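PDB 6EVG: multi-copper Oxidase CueO, which oxidises lignin model compounds and lignosulfonate as a laccase-like multicopper oxidase, probably passing the electrons to dioxygen. Local coordinates for residues A247-F252 with G267-V272. Residues are numbered along the deposited sequence; the frame is centred on the assembly and turned at random.
Sequences ASDGGF and GERYEV. With EDO (1,2-ethanediol), chain D.
A247 pairs with E271 in an antiparallel, hydrogen-bonded bridge: E271 N donates to A247 O at 2.9 Å, while the return bond from A247 N to E271 O is long and weak. Their side chains lie on the same face of the sheet, where A247 CB rests beside the extended chain of E271, whose OE1 forms a salt bridge with R221. One water donates to both E271 OE2 and S248 O, linking the carboxylate to the first residue of the turn. With OG turned anti to the backbone N (chi1 -170°), the S248 hydroxyl donates to R269 O at 2.8 Å, nearly in line with the C=O, and sits over one face of the Y270 ring, 3.3 Å from CE1; K461 NZ also hydrogen-bonds OG, so two partners grip it. D249 OD1 accepts a nearly straight bond from R269 N (2.9 Å, 170°), so a carboxylate stands in for a backbone carbonyl, while OD2 turns to K461 and the backbone of D462 and T463. D249 CB lies over one face of the R269 guanidinium, 3.5 Å from NH2; the charge pairing of OD1 with NH1 is long and comes from well outside the guanidinium plane. R269, bent at chi2 and chi3, folds back so that NH1 reaches G267 O in plane at 2.9 Å, NE bonds F127 O, and NH2 meets D462 and N128. Shortening R269 to alanine is likely to strip G267 O, F127 O and the D462 carboxylate of a donor and leave D249 CB with no flat group beneath it. The type I turn from S248 to G251, closed by reciprocal backbone bonds, joins strands 243-248 and 251-259 into a β-hairpin; its first strand pairs with 269-275 in the central cupredoxin domain, where the start of 269-275 meets residues 127-128 of the first domain and 460-463 of the third, as in three-domain multicopper oxidases.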
loop_
_atom_site.group_PDB
_atom_site.type_symbol
_atom_site.label_atom_id
_atom_site.label_comp_id
_atom_site.label_asym_id
_atom_site.label_seq_id
_atom_site.Cartn_x
_atom_site.Cartn_y
_atom_site.Cartn_z
ATOM N N ALA A 247 12.414 3.657 -6.264
ATOM C CA ALA A 247 11.597 4.391 -5.272
ATOM C C ALA A 247 10.846 3.391 -4.445
ATOM O O ALA A 247 10.525 2.290 -4.857
ATOM C CB ALA A 247 10.595 5.304 -5.973
ATOM N N SER A 248 10.507 3.859 -3.216
ATOM C CA SER A 248 9.483 3.181 -2.399
ATOM C C SER A 248 8.407 4.211 -2.005
ATOM O O SER A 248 8.238 5.207 -2.724
ATOM C CB SER A 248 10.097 2.415 -1.219
ATOM O OG SER A 248 9.129 1.581 -0.571
ATOM N N ASP A 249 7.709 3.953 -0.915
ATOM C CA ASP A 249 6.453 4.670 -0.574
ATOM C C ASP A 249 6.608 6.175 -0.689
ATOM O O ASP A 249 5.696 6.873 -1.165
ATOM C CB ASP A 249 6.103 4.352 0.897
ATOM C CG ASP A 249 6.213 2.922 1.302
ATOM O OD1 ASP A 249 6.025 1.993 0.491
ATOM O OD2 ASP A 249 6.537 2.723 2.529
ATOM N N GLY A 250 7.697 6.717 -0.129
ATOM C CA GLY A 250 7.923 8.119 -0.003
ATOM C C GLY A 250 8.773 8.740 -1.075
ATOM O O GLY A 250 9.169 9.916 -0.924
ATOM N N GLY A 251 9.075 7.988 -2.127
ATOM C CA GLY A 251 9.752 8.539 -3.281
ATOM C C GLY A 251 11.119 7.944 -3.570
ATOM O O GLY A 251 11.435 6.803 -3.172
ATOM N N PHE A 252 11.870 8.682 -4.351
ATOM C CA PHE A 252 13.094 8.150 -4.972
ATOM C C PHE A 252 14.165 7.911 -3.953
ATOM O O PHE A 252 14.309 8.602 -2.931
ATOM C CB PHE A 252 13.564 9.086 -6.077
ATOM C CG PHE A 252 12.606 9.252 -7.192
ATOM C CD1 PHE A 252 12.178 8.154 -7.946
ATOM C CD2 PHE A 252 12.013 10.514 -7.487
ATOM C CE1 PHE A 252 11.276 8.289 -8.957
ATOM C CE2 PHE A 252 11.085 10.616 -8.520
ATOM C CZ PHE A 252 10.712 9.517 -9.251
ATOM N N GLY A 267 0.376 -2.681 1.638
ATOM C CA GLY A 267 0.522 -1.249 1.802
ATOM C C GLY A 267 1.784 -0.637 1.290
ATOM O O GLY A 267 1.818 0.590 1.069
ATOM N N GLU A 268 2.831 -1.436 1.081
ATOM C CA GLU A 268 4.067 -0.943 0.512
ATOM C C GLU A 268 3.954 -0.773 -0.986
ATOM O O GLU A 268 3.230 -1.493 -1.675
ATOM C CB GLU A 268 5.242 -1.899 0.803
ATOM C CG GLU A 268 5.662 -2.023 2.252
ATOM C CD GLU A 268 6.997 -2.791 2.317
ATOM O OE1 GLU A 268 6.943 -4.043 2.298
ATOM O OE2 GLU A 268 8.051 -2.106 2.354
ATOM N N ARG A 269 4.787 0.177 -1.444
ATOM C CA ARG A 269 4.957 0.408 -2.882
ATOM C C ARG A 269 6.430 0.396 -3.217
ATOM O O ARG A 269 7.252 0.938 -2.480
ATOM C CB ARG A 269 4.380 1.772 -3.351
ATOM C CG ARG A 269 2.861 1.893 -3.274
ATOM C CD ARG A 269 2.327 2.278 -1.903
ATOM N NE ARG A 269 2.657 3.656 -1.587
ATOM C CZ ARG A 269 2.754 4.141 -0.358
ATOM N NH1 ARG A 269 2.595 3.356 0.719
ATOM N NH2 ARG A 269 3.000 5.444 -0.186
ATOM N N TYR A 270 6.763 -0.148 -4.400
ATOM C CA TYR A 270 8.097 0.001 -4.962
ATOM C C TYR A 270 7.940 0.295 -6.461
ATOM O O TYR A 270 7.153 -0.361 -7.156
ATOM C CB TYR A 270 8.939 -1.262 -4.801
ATOM C CG TYR A 270 9.335 -1.522 -3.360
ATOM C CD1 TYR A 270 10.454 -0.919 -2.819
ATOM C CD2 TYR A 270 8.567 -2.311 -2.531
ATOM C CE1 TYR A 270 10.812 -1.147 -1.485
ATOM C CE2 TYR A 270 8.917 -2.550 -1.211
ATOM C CZ TYR A 270 10.031 -1.948 -0.709
ATOM O OH TYR A 270 10.387 -2.114 0.645
ATOM N N GLU A 271 8.748 1.243 -6.935
ATOM C CA GLU A 271 8.855 1.485 -8.393
ATOM C C GLU A 271 10.170 0.864 -8.863
ATOM O O GLU A 271 11.232 1.127 -8.255
ATOM C CB GLU A 271 8.828 2.960 -8.713
ATOM C CG GLU A 271 7.610 3.719 -8.193
ATOM C CD GLU A 271 7.553 5.149 -8.633
ATOM O OE1 GLU A 271 7.793 5.429 -9.810
ATOM O OE2 GLU A 271 7.314 6.010 -7.780
ATOM N N VAL A 272 10.070 0.023 -9.888
ATOM C CA VAL A 272 11.239 -0.693 -10.397
ATOM C C VAL A 272 11.341 -0.499 -11.887
ATOM O O VAL A 272 10.362 -0.306 -12.611
ATOM C CB VAL A 272 11.156 -2.171 -10.055
ATOM C CG1 VAL A 272 11.056 -2.377 -8.552
ATOM C CG2 VAL A 272 10.102 -2.917 -10.816
HETATM C C1 EDO D . 11.019 -3.137 4.294
HETATM O O1 EDO D . 9.603 -3.073 4.438
HETATM C C2 EDO D . 11.629 -3.712 5.551
HETATM O O2 EDO D . 11.269 -5.086 5.769
HETATM O O HOH W 1 7.209 6.404 -5.061
#